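NAD(P)H-FMN oxidoreductase (Bacillus subtilis, PDB 5LVA) binds flavin mononucleotide in a flavodoxin-like fold and probably transfers electrons from NAD(P)H to flavin or quinone acceptors. Local coordinates at residues A[16-21]-A[63-68]; A[22-27]-A[164-169]; A[103-108]-A[145-150]. All blocks are in the same frame, centred on the assembly; numbering follows the deposited sequence.

Contact 1 of 3, residues A[16-21]-A[63-68]; sequences VVNRAF and QFPLYW. With FMN (flavin mononucleotide), chain C.
N18 and Q63 meet amide to amide where the phosphate-binding loop of this flavodoxin-like fold runs into helix 17-23 beside the C-terminal end of strand 59-65. The flavin phosphate is gripped by the helix N terminus: V16 N and V17 N both donate to O2P, while N18 gives O3P its backbone N-H (2.9 Å from N to O3P) and its side-chain ND2. From the 63-68 side, P65 CB packs 3.5 Å from C4' of the ribityl chain, L66 O accepts a hydrogen bond from O2', and W68 N donates to flavin N5 at 2.9 Å. One shell out, Q63 fixes the rotation of the N18 amide. Its CG lies anti to the backbone N (chi1 -176°) and the chain stays extended, carrying the amide across to the first turn of the helix. An alanine in place of N18 removes both amide atoms, which would probably leave O3P held less firmly and Q63 NE2 with only its weak bond to N18 O. Y166 OH probably hydrogen-bonds to OE1 at the other end of the Q63 amide. Q63 NE2 lies 3.0 Å from N18 OD1, on a lone pair in the carbonyl plane, with an N-H...O angle of 163°.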
loop_
_atom_site.group_PDB
_atom_site.type_symbol
_atom_site.label_atom_id
_atom_site.label_comp_id
_atom_site.label_asym_id
_atom_site.label_seq_id
_atom_site.Cartn_x
_atom_site.Cartn_y
_atom_site.Cartn_z
ATOM N N VAL A 16 -13.319 8.396 -0.548
ATOM C CA VAL A 16 -14.448 7.566 -0.178
ATOM C C VAL A 16 -13.996 6.168 0.215
ATOM O O VAL A 16 -14.264 5.727 1.328
ATOM C CB VAL A 16 -15.489 7.485 -1.316
ATOM C CG1 VAL A 16 -16.468 6.376 -1.066
ATOM C CG2 VAL A 16 -16.223 8.795 -1.430
ATOM N N VAL A 17 -13.301 5.483 -0.693
ATOM C CA VAL A 17 -12.953 4.075 -0.515
ATOM C C VAL A 17 -11.836 3.847 0.492
ATOM O O VAL A 17 -11.979 3.075 1.436
ATOM C CB VAL A 17 -12.525 3.432 -1.840
ATOM C CG1 VAL A 17 -12.148 1.961 -1.621
ATOM C CG2 VAL A 17 -13.621 3.566 -2.869
ATOM N N ASN A 18 -10.713 4.515 0.281
ATOM C CA ASN A 18 -9.566 4.344 1.151
ATOM C C ASN A 18 -9.843 4.799 2.560
ATOM O O ASN A 18 -9.350 4.208 3.518
ATOM C CB ASN A 18 -8.373 5.079 0.579
ATOM C CG ASN A 18 -7.678 4.274 -0.489
ATOM O OD1 ASN A 18 -6.878 3.395 -0.186
ATOM N ND2 ASN A 18 -7.999 4.545 -1.740
ATOM N N ARG A 19 -10.661 5.837 2.678
ATOM C CA ARG A 19 -11.121 6.318 3.974
ATOM C C ARG A 19 -11.871 5.216 4.732
ATOM O O ARG A 19 -11.601 4.947 5.902
ATOM C CB ARG A 19 -12.006 7.542 3.774
ATOM C CG ARG A 19 -12.535 8.157 5.037
ATOM C CD ARG A 19 -11.418 8.448 6.002
ATOM N NE ARG A 19 -11.774 9.523 6.915
ATOM C CZ ARG A 19 -10.933 10.070 7.786
ATOM N NH1 ARG A 19 -9.680 9.626 7.866
ATOM N NH2 ARG A 19 -11.345 11.054 8.586
ATOM N N ALA A 20 -12.800 4.567 4.045
ATOM C CA ALA A 20 -13.562 3.471 4.625
ATOM C C ALA A 20 -12.677 2.298 5.032
ATOM O O ALA A 20 -12.919 1.643 6.043
ATOM C CB ALA A 20 -14.612 3.000 3.655
ATOM N N PHE A 21 -11.662 2.026 4.230
ATOM C CA PHE A 21 -10.756 0.927 4.505
ATOM C C PHE A 21 -9.918 1.252 5.725
ATOM O O PHE A 21 -9.790 0.445 6.638
ATOM C CB PHE A 21 -9.853 0.644 3.300
ATOM C CG PHE A 21 -10.546 -0.022 2.159
ATOM C CD1 PHE A 21 -11.898 -0.288 2.203
ATOM C CD2 PHE A 21 -9.832 -0.408 1.043
ATOM C CE1 PHE A 21 -12.529 -0.899 1.154
ATOM C CE2 PHE A 21 -10.459 -1.028 -0.010
ATOM C CZ PHE A 21 -11.805 -1.275 0.046
ATOM N N GLN A 63 -0.882 1.444 1.039
ATOM C CA GLN A 63 -2.276 1.625 0.669
ATOM C C GLN A 63 -2.445 2.888 -0.146
ATOM O O GLN A 63 -2.050 3.957 0.286
ATOM C CB GLN A 63 -3.162 1.674 1.907
ATOM C CG GLN A 63 -4.640 1.754 1.596
ATOM C CD GLN A 63 -5.516 1.890 2.830
ATOM O OE1 GLN A 63 -5.163 1.459 3.920
ATOM N NE2 GLN A 63 -6.678 2.484 2.649
ATOM N N PHE A 64 -3.033 2.768 -1.329
ATOM C CA PHE A 64 -3.204 3.920 -2.193
ATOM C C PHE A 64 -4.268 3.668 -3.229
ATOM O O PHE A 64 -4.639 2.534 -3.456
ATOM C CB PHE A 64 -1.877 4.290 -2.871
ATOM C CG PHE A 64 -1.213 3.155 -3.627
ATOM C CD1 PHE A 64 -0.319 2.311 -2.993
ATOM C CD2 PHE A 64 -1.458 2.964 -4.980
ATOM C CE1 PHE A 64 0.292 1.306 -3.679
ATOM C CE2 PHE A 64 -0.848 1.959 -5.667
ATOM C CZ PHE A 64 0.026 1.123 -5.022
ATOM N N PRO A 65 -4.804 4.733 -3.831
ATOM C CA PRO A 65 -5.655 4.511 -4.994
ATOM C C PRO A 65 -4.800 4.315 -6.233
ATOM O O PRO A 65 -3.720 4.892 -6.318
ATOM C CB PRO A 65 -6.466 5.800 -5.088
ATOM C CG PRO A 65 -5.564 6.825 -4.532
ATOM C CD PRO A 65 -4.842 6.141 -3.398
ATOM N N LEU A 66 -5.279 3.509 -7.171
ATOM C CA LEU A 66 -4.617 3.344 -8.445
ATOM C C LEU A 66 -4.789 4.589 -9.284
ATOM O O LEU A 66 -5.889 4.897 -9.732
ATOM C CB LEU A 66 -5.175 2.138 -9.197
ATOM C CG LEU A 66 -4.331 1.582 -10.335
ATOM C CD1 LEU A 66 -3.080 0.965 -9.757
ATOM C CD2 LEU A 66 -5.119 0.574 -11.121
ATOM N N TYR A 67 -3.682 5.290 -9.488
ATOM C CA TYR A 67 -3.633 6.464 -10.332
ATOM C C TYR A 67 -2.752 6.173 -11.522
ATOM O O TYR A 67 -1.575 5.895 -11.342
ATOM C CB TYR A 67 -3.065 7.667 -9.580
ATOM C CG TYR A 67 -3.971 8.314 -8.570
ATOM C CD1 TYR A 67 -5.308 7.948 -8.444
ATOM C CD2 TYR A 67 -3.492 9.313 -7.755
ATOM C CE1 TYR A 67 -6.125 8.560 -7.524
ATOM C CE2 TYR A 67 -4.297 9.924 -6.838
ATOM C CZ TYR A 67 -5.612 9.557 -6.717
ATOM O OH TYR A 67 -6.390 10.211 -5.768
ATOM N N TRP A 68 -3.311 6.269 -12.725
ATOM C CA TRP A 68 -2.622 5.904 -13.974
ATOM C C TRP A 68 -1.786 4.629 -13.816
ATOM O O TRP A 68 -0.606 4.577 -14.158
ATOM C CB TRP A 68 -1.786 7.080 -14.486
ATOM C CG TRP A 68 -2.688 8.185 -14.937
ATOM C CD1 TRP A 68 -2.913 9.370 -14.304
ATOM C CD2 TRP A 68 -3.556 8.169 -16.077
ATOM N NE1 TRP A 68 -3.847 10.107 -14.993
ATOM C CE2 TRP A 68 -4.264 9.391 -16.080
ATOM C CE3 TRP A 68 -3.800 7.245 -17.098
ATOM C CZ2 TRP A 68 -5.186 9.715 -17.071
ATOM C CZ3 TRP A 68 -4.718 7.562 -18.074
ATOM C CH2 TRP A 68 -5.400 8.785 -18.061
HETATM N N1 FMN C . -8.783 3.776 -11.810
HETATM C C2 FMN C . -8.317 2.680 -12.510
HETATM O O2 FMN C . -8.938 1.623 -12.493
HETATM N N3 FMN C . -7.148 2.750 -13.226
HETATM C C4 FMN C . -6.431 3.912 -13.268
HETATM O O4 FMN C . -5.391 3.926 -13.915
HETATM C C4A FMN C . -6.897 5.030 -12.569
HETATM N N5 FMN C . -6.196 6.208 -12.590
HETATM C C5A FMN C . -6.645 7.311 -11.904
HETATM C C6 FMN C . -5.908 8.485 -11.946
HETATM C C7 FMN C . -6.317 9.608 -11.259
HETATM C C7M FMN C . -5.490 10.863 -11.328
HETATM C C8 FMN C . -7.501 9.549 -10.521
HETATM C C8M FMN C . -7.987 10.742 -9.755
HETATM C C9 FMN C . -8.238 8.372 -10.484
HETATM C C9A FMN C . -7.812 7.244 -11.164
HETATM N N10 FMN C . -8.541 6.061 -11.139
HETATM C C10 FMN C . -8.076 4.957 -11.837
HETATM C "C1'" FMN C . -9.791 5.951 -10.311
HETATM C "C2'" FMN C . -9.256 5.629 -8.893
HETATM O "O2'" FMN C . -8.502 4.421 -8.884
HETATM C "C3'" FMN C . -10.287 5.667 -7.751
HETATM O "O3'" FMN C . -10.711 7.006 -7.684
HETATM C "C4'" FMN C . -9.654 5.226 -6.418
HETATM O "O4'" FMN C . -9.110 3.953 -6.588
HETATM C "C5'" FMN C . -10.516 5.085 -5.170
HETATM O "O5'" FMN C . -10.804 6.353 -4.645
HETATM P P FMN C . -10.789 6.830 -3.107
HETATM O O1P FMN C . -10.120 8.152 -3.202
HETATM O O2P FMN C . -12.200 6.917 -2.631
HETATM O O3P FMN C . -10.008 6.019 -2.136
#

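Contact 2 of 3, residues A[22-27]-A[164-169]; sequences ADTLKD and TQYREH
T24 meets Y166 and R167 from within a type I turn that runs from D23 to K26. A backbone bond from L25 N to A22 O overlaps the start of the turn. At T24 the hydroxyl lies between the backbone N and the carbonyl carbon (chi1 70°), which lets OG1 bond back to F21 O while presenting it to helix 156-171. There it sits at the edge of the Y166 ring, 3.9 Å from CD1, and 3.8 Å from R167 CB. The backbone of T24 makes the polar link across the contact. R167 extends from CG to NE, slides past the threonine side chain in the opposite direction, and donates from NE to T24 O at 3.0 Å. The bond is fairly straight at 160°; the oxygen lies in the guanidinium plane, whereas the donor is tilted 28° from the carbonyl plane. L25 supplies the apolar part, its two methyls dividing the work. CD1 meets the tyrosine where the side chains cross at about a right angle, 3.5 Å from Y166 CE1, and CD2 rests 3.8 Å from R167 CG. The Y166 hydroxyl beside that first methyl probably bonds to Q63, and the tyrosine ring stacks on F21. K26 turns back within its own segment to form a salt bridge from NZ to D23 OD1. D27, poorly ordered, leaves OD1 4.7 Å from R167 NH2, too far for contact, though the opposite charges may attract weakly. Beneath the pair, L25 and Y166 both rest on V5 of strand 3-7, L25 also on I31 and Y166 on A104. Two helices, the first and the last of the chain, thus lie side by side on one face of a parallel sheet, an arrangement typical of the three-layer flavodoxin-like fold.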
loop_
_atom_site.group_PDB
_atom_site.type_symbol
_atom_site.label_atom_id
_atom_site.label_comp_id
_atom_site.label_asym_id
_atom_site.label_seq_id
_atom_site.Cartn_x
_atom_site.Cartn_y
_atom_site.Cartn_z
ATOM N N ALA A 22 -9.344 2.444 5.727
ATOM C CA ALA A 22 -8.554 2.912 6.853
ATOM C C ALA A 22 -9.337 2.901 8.171
ATOM O O ALA A 22 -8.779 2.566 9.209
ATOM C CB ALA A 22 -8.029 4.306 6.572
ATOM N N ASP A 23 -10.619 3.261 8.129
ATOM C CA ASP A 23 -11.452 3.330 9.338
ATOM C C ASP A 23 -11.521 2.019 10.107
ATOM O O ASP A 23 -11.629 2.013 11.327
ATOM C CB ASP A 23 -12.884 3.757 8.992
ATOM C CG ASP A 23 -13.019 5.249 8.769
ATOM O OD1 ASP A 23 -12.149 6.009 9.228
ATOM O OD2 ASP A 23 -14.014 5.657 8.137
ATOM N N THR A 24 -11.465 0.910 9.385
ATOM C CA THR A 24 -11.633 -0.401 9.983
ATOM C C THR A 24 -10.428 -0.832 10.814
ATOM O O THR A 24 -10.493 -1.832 11.509
ATOM C CB THR A 24 -11.889 -1.456 8.908
ATOM O OG1 THR A 24 -10.690 -1.663 8.162
ATOM C CG2 THR A 24 -12.968 -0.994 7.962
ATOM N N LEU A 25 -9.339 -0.072 10.753
ATOM C CA LEU A 25 -8.103 -0.437 11.445
ATOM C C LEU A 25 -7.722 0.478 12.629
ATOM O O LEU A 25 -6.712 0.250 13.294
ATOM C CB LEU A 25 -6.954 -0.463 10.437
ATOM C CG LEU A 25 -6.960 -1.553 9.353
ATOM C CD1 LEU A 25 -5.809 -1.343 8.398
ATOM C CD2 LEU A 25 -6.877 -2.950 9.943
ATOM N N LYS A 26 -8.537 1.491 12.909
ATOM C CA LYS A 26 -8.223 2.467 13.959
ATOM C C LYS A 26 -8.354 1.930 15.384
ATOM O O LYS A 26 -8.507 2.709 16.331
ATOM C CB LYS A 26 -9.128 3.702 13.850
ATOM C CG LYS A 26 -9.182 4.393 12.502
ATOM C CD LYS A 26 -10.440 5.262 12.415
ATOM C CE LYS A 26 -10.192 6.524 11.589
ATOM N NZ LYS A 26 -9.155 6.292 10.537
ATOM N N ASP A 27 -8.292 0.617 15.549
ATOM C CA ASP A 27 -8.505 0.029 16.861
ATOM C C ASP A 27 -7.990 -1.394 16.888
ATOM O O ASP A 27 -7.908 -2.013 17.945
ATOM C CB ASP A 27 -9.991 0.071 17.236
ATOM C CG ASP A 27 -10.888 -0.524 16.155
ATOM O OD1 ASP A 27 -10.510 -0.469 14.961
ATOM O OD2 ASP A 27 -11.971 -1.047 16.502
ATOM N N THR A 164 -14.477 -4.767 5.007
ATOM C CA THR A 164 -14.238 -5.848 5.941
ATOM C C THR A 164 -13.289 -6.867 5.317
ATOM O O THR A 164 -12.527 -7.523 6.018
ATOM C CB THR A 164 -15.555 -6.515 6.401
ATOM O OG1 THR A 164 -15.267 -7.743 7.072
ATOM C CG2 THR A 164 -16.436 -6.810 5.254
ATOM N N GLN A 165 -13.313 -6.969 3.992
ATOM C CA GLN A 165 -12.422 -7.879 3.293
ATOM C C GLN A 165 -10.999 -7.346 3.300
ATOM O O GLN A 165 -10.036 -8.108 3.382
ATOM C CB GLN A 165 -12.896 -8.112 1.861
ATOM C CG GLN A 165 -14.051 -9.075 1.751
ATOM C CD GLN A 165 -13.749 -10.402 2.397
ATOM O OE1 GLN A 165 -12.615 -10.872 2.371
ATOM N NE2 GLN A 165 -14.764 -11.020 2.977
ATOM N N TYR A 166 -10.879 -6.029 3.213
ATOM C CA TYR A 166 -9.592 -5.373 3.314
ATOM C C TYR A 166 -8.968 -5.689 4.666
ATOM O O TYR A 166 -7.809 -6.064 4.753
ATOM C CB TYR A 166 -9.768 -3.866 3.108
ATOM C CG TYR A 166 -8.657 -2.986 3.636
ATOM C CD1 TYR A 166 -8.658 -2.551 4.953
ATOM C CD2 TYR A 166 -7.642 -2.542 2.806
ATOM C CE1 TYR A 166 -7.655 -1.737 5.436
ATOM C CE2 TYR A 166 -6.636 -1.722 3.282
ATOM C CZ TYR A 166 -6.653 -1.322 4.597
ATOM O OH TYR A 166 -5.660 -0.508 5.071
ATOM N N ARG A 167 -9.759 -5.553 5.722
ATOM C CA ARG A 167 -9.270 -5.751 7.073
ATOM C C ARG A 167 -8.785 -7.176 7.274
ATOM O O ARG A 167 -7.751 -7.402 7.875
ATOM C CB ARG A 167 -10.358 -5.421 8.095
ATOM C CG ARG A 167 -9.836 -5.280 9.519
ATOM C CD ARG A 167 -10.939 -5.390 10.537
ATOM N NE ARG A 167 -10.535 -4.858 11.833
ATOM C CZ ARG A 167 -10.131 -5.592 12.862
ATOM N NH1 ARG A 167 -10.080 -6.908 12.765
ATOM N NH2 ARG A 167 -9.786 -5.007 13.996
ATOM N N GLU A 168 -9.535 -8.140 6.769
ATOM C CA GLU A 168 -9.146 -9.517 6.955
ATOM C C GLU A 168 -7.846 -9.814 6.216
ATOM O O GLU A 168 -6.991 -10.545 6.708
ATOM C CB GLU A 168 -10.242 -10.463 6.489
ATOM C CG GLU A 168 -9.813 -11.906 6.586
ATOM C CD GLU A 168 -10.895 -12.879 6.197
ATOM O OE1 GLU A 168 -12.087 -12.501 6.259
ATOM O OE2 GLU A 168 -10.547 -14.027 5.842
ATOM N N HIS A 169 -7.700 -9.228 5.036
ATOM C CA HIS A 169 -6.547 -9.493 4.195
ATOM C C HIS A 169 -5.267 -8.925 4.778
ATOM O O HIS A 169 -4.230 -9.564 4.756
ATOM C CB HIS A 169 -6.762 -8.921 2.803
ATOM C CG HIS A 169 -5.837 -9.493 1.780
ATOM N ND1 HIS A 169 -4.605 -8.948 1.504
ATOM C CD2 HIS A 169 -5.957 -10.580 0.982
ATOM C CE1 HIS A 169 -4.012 -9.661 0.567
ATOM N NE2 HIS A 169 -4.812 -10.657 0.235
#

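Contact 3 of 3, residues A[103-108]-A[145-150]; sequences VAVSAG and PYVFYQ. With FMN (flavin mononucleotide), chain C.
Parallel strand pairing joins V103-A107 to Y146-F148 at one edge of the central sheet, where strand 100-106 lies beside the outermost strand 141-148. The short axes run 4.7 Å apart and only 4° from parallel. Four backbone hydrogen bonds alternate across the gap: Y146 N to V103 O, V105 N to Y146 O (2.7 Å), F148 N to V105 O, and A107 N to F148 O. V105, Y146 and F148 therefore use both their N-H and C=O groups in the pairing. A104, S106, Y146 and F148 point to one face, where A104 CB approaches Y146 CB to 4.1 Å. V105 and V147 lie side by side on the other, with V105 CG1 4.1 Å from V147 CG2, and V147 CG1 also packs over one face of the Y149 ring.

Toward its C-terminal end, segment 103-108 meets the flavin: S106 OG shares a hydrogen bond with O4' of the ribityl chain, and G108 N donates to flavin N1 at 3.0 Å. A CB on G108 would probably crowd C1' of the flavin, consistent with a glycine at this close approach. On the inner side, A104 and S106 bond through their backbones to strand 59-65 and the loop after it. The face bearing A104 and Y146 lies under helix 156-171, through Y166 and Q165, while V147 on the opposite face touches I124 of helix 124-127.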
loop_
_atom_site.group_PDB
_atom_site.type_symbol
_atom_site.label_atom_id
_atom_site.label_comp_id
_atom_site.label_asym_id
_atom_site.label_seq_id
_atom_site.Cartn_x
_atom_site.Cartn_y
_atom_site.Cartn_z
ATOM N N VAL A 103 0.643 -4.696 -0.962
ATOM C CA VAL A 103 0.010 -3.539 -1.557
ATOM C C VAL A 103 -1.485 -3.652 -1.367
ATOM O O VAL A 103 -2.045 -4.706 -1.568
ATOM C CB VAL A 103 0.350 -3.421 -3.076
ATOM C CG1 VAL A 103 -0.516 -2.358 -3.758
ATOM C CG2 VAL A 103 1.809 -3.113 -3.259
ATOM N N ALA A 104 -2.127 -2.564 -0.971
ATOM C CA ALA A 104 -3.586 -2.516 -0.931
ATOM C C ALA A 104 -4.038 -1.384 -1.825
ATOM O O ALA A 104 -3.801 -0.233 -1.527
ATOM C CB ALA A 104 -4.096 -2.331 0.491
ATOM N N VAL A 105 -4.685 -1.708 -2.928
ATOM C CA VAL A 105 -4.923 -0.710 -3.948
ATOM C C VAL A 105 -6.372 -0.753 -4.402
ATOM O O VAL A 105 -6.984 -1.808 -4.508
ATOM C CB VAL A 105 -3.955 -0.909 -5.150
ATOM C CG1 VAL A 105 -4.125 -2.286 -5.773
ATOM C CG2 VAL A 105 -4.140 0.166 -6.191
ATOM N N SER A 106 -6.937 0.419 -4.617
ATOM C CA SER A 106 -8.292 0.511 -5.095
ATOM C C SER A 106 -8.281 1.012 -6.536
ATOM O O SER A 106 -7.470 1.856 -6.896
ATOM C CB SER A 106 -9.106 1.434 -4.193
ATOM O OG SER A 106 -8.525 2.718 -4.161
ATOM N N ALA A 107 -9.172 0.492 -7.368
ATOM C CA ALA A 107 -9.180 0.905 -8.762
ATOM C C ALA A 107 -10.583 1.237 -9.221
ATOM O O ALA A 107 -11.532 0.571 -8.842
ATOM C CB ALA A 107 -8.577 -0.178 -9.639
ATOM N N GLY A 108 -10.703 2.276 -10.038
ATOM C CA GLY A 108 -11.991 2.702 -10.546
ATOM C C GLY A 108 -12.652 1.715 -11.486
ATOM O O GLY A 108 -13.860 1.501 -11.429
ATOM N N PRO A 145 -1.592 -8.898 -3.248
ATOM C CA PRO A 145 -2.143 -7.588 -2.903
ATOM C C PRO A 145 -3.587 -7.662 -2.421
ATOM O O PRO A 145 -4.268 -8.678 -2.591
ATOM C CB PRO A 145 -2.050 -6.821 -4.223
ATOM C CG PRO A 145 -2.178 -7.847 -5.236
ATOM C CD PRO A 145 -1.523 -9.091 -4.701
ATOM N N TYR A 146 -4.053 -6.586 -1.808
ATOM C CA TYR A 146 -5.483 -6.410 -1.683
ATOM C C TYR A 146 -5.936 -5.440 -2.749
ATOM O O TYR A 146 -5.425 -4.346 -2.858
ATOM C CB TYR A 146 -5.911 -5.906 -0.308
ATOM C CG TYR A 146 -7.417 -5.815 -0.259
ATOM C CD1 TYR A 146 -8.194 -6.965 -0.207
ATOM C CD2 TYR A 146 -8.064 -4.595 -0.352
ATOM C CE1 TYR A 146 -9.560 -6.896 -0.202
ATOM C CE2 TYR A 146 -9.433 -4.524 -0.348
ATOM C CZ TYR A 146 -10.172 -5.673 -0.271
ATOM O OH TYR A 146 -11.531 -5.603 -0.276
ATOM N N VAL A 147 -6.906 -5.856 -3.539
ATOM C CA VAL A 147 -7.365 -5.053 -4.645
ATOM C C VAL A 147 -8.864 -4.866 -4.573
ATOM O O VAL A 147 -9.597 -5.820 -4.385
ATOM C CB VAL A 147 -7.002 -5.693 -5.988
ATOM C CG1 VAL A 147 -7.216 -4.710 -7.109
ATOM C CG2 VAL A 147 -5.571 -6.157 -5.976
ATOM N N PHE A 148 -9.316 -3.630 -4.722
ATOM C CA PHE A 148 -10.739 -3.369 -4.745
ATOM C C PHE A 148 -11.073 -2.649 -6.022
ATOM O O PHE A 148 -10.518 -1.595 -6.314
ATOM C CB PHE A 148 -11.178 -2.558 -3.526
ATOM C CG PHE A 148 -12.669 -2.455 -3.372
ATOM C CD1 PHE A 148 -13.398 -3.506 -2.876
ATOM C CD2 PHE A 148 -13.333 -1.311 -3.733
ATOM C CE1 PHE A 148 -14.757 -3.412 -2.727
ATOM C CE2 PHE A 148 -14.694 -1.223 -3.592
ATOM C CZ PHE A 148 -15.402 -2.280 -3.088
ATOM N N TYR A 149 -11.979 -3.245 -6.785
ATOM C CA TYR A 149 -12.352 -2.743 -8.093
ATOM C C TYR A 149 -13.664 -1.982 -8.023
ATOM O O TYR A 149 -14.374 -2.077 -7.033
ATOM C CB TYR A 149 -12.473 -3.900 -9.091
ATOM C CG TYR A 149 -11.203 -4.697 -9.333
ATOM C CD1 TYR A 149 -10.270 -4.275 -10.261
ATOM C CD2 TYR A 149 -10.957 -5.873 -8.647
ATOM C CE1 TYR A 149 -9.128 -4.989 -10.494
ATOM C CE2 TYR A 149 -9.811 -6.586 -8.861
ATOM C CZ TYR A 149 -8.900 -6.143 -9.796
ATOM O OH TYR A 149 -7.760 -6.858 -10.047
ATOM N N GLN A 150 -13.983 -1.240 -9.078
ATOM C CA GLN A 150 -15.231 -0.493 -9.147
ATOM C C GLN A 150 -15.302 0.538 -8.025
ATOM O O GLN A 150 -16.373 0.891 -7.561
ATOM C CB GLN A 150 -16.433 -1.436 -9.068
ATOM C CG GLN A 150 -16.816 -2.117 -10.355
ATOM C CD GLN A 150 -17.733 -1.279 -11.193
ATOM O OE1 GLN A 150 -17.382 -0.847 -12.290
ATOM N NE2 GLN A 150 -18.923 -1.032 -10.680
HETATM N N1 FMN C . -8.783 3.776 -11.810
HETATM C C2 FMN C . -8.317 2.680 -12.510
HETATM O O2 FMN C . -8.938 1.623 -12.493
HETATM N N3 FMN C . -7.148 2.750 -13.226
HETATM C C4 FMN C . -6.431 3.912 -13.268
HETATM O O4 FMN C . -5.391 3.926 -13.915
HETATM C C4A FMN C . -6.897 5.030 -12.569
HETATM N N5 FMN C . -6.196 6.208 -12.590
HETATM C C5A FMN C . -6.645 7.311 -11.904
HETATM C C6 FMN C . -5.908 8.485 -11.946
HETATM C C7 FMN C . -6.317 9.608 -11.259
HETATM C C7M FMN C . -5.490 10.863 -11.328
HETATM C C8 FMN C . -7.501 9.549 -10.521
HETATM C C8M FMN C . -7.987 10.742 -9.755
HETATM C C9 FMN C . -8.238 8.372 -10.484
HETATM C C9A FMN C . -7.812 7.244 -11.164
HETATM N N10 FMN C . -8.541 6.061 -11.139
HETATM C C10 FMN C . -8.076 4.957 -11.837
HETATM C "C1'" FMN C . -9.791 5.951 -10.311
HETATM C "C2'" FMN C . -9.256 5.629 -8.893
HETATM O "O2'" FMN C . -8.502 4.421 -8.884
HETATM C "C3'" FMN C . -10.287 5.667 -7.751
HETATM O "O3'" FMN C . -10.711 7.006 -7.684
HETATM C "C4'" FMN C . -9.654 5.226 -6.418
HETATM O "O4'" FMN C . -9.110 3.953 -6.588
HETATM C "C5'" FMN C . -10.516 5.085 -5.170
HETATM O "O5'" FMN C . -10.804 6.353 -4.645
HETATM P P FMN C . -10.789 6.830 -3.107
HETATM O O1P FMN C . -10.120 8.152 -3.202
HETATM O O2P FMN C . -12.200 6.917 -2.631
HETATM O O3P FMN C . -10.008 6.019 -2.136
#

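In the fold
From the N terminus, contact 1 opens on helix 17-23 and closes at residues 63-68, bringing the phosphate loop to the third strand in sequence. Contact 2 starts at 22-27 on the same helix but closes only at 164-169, so the two cross. Contact 3, at 103-108 and 145-150, follows contact 1 in series and falls wholly within the span of contact 2. Y166 of contact 2 probably bonds to Q63 of contact 1 and packs on Y146 of contact 3. Contacts 1 and 3 adjoin at the flavin, where L66 N meets S106 O. Together they tie the first and last helices to neighbouring strands of one parallel sheet.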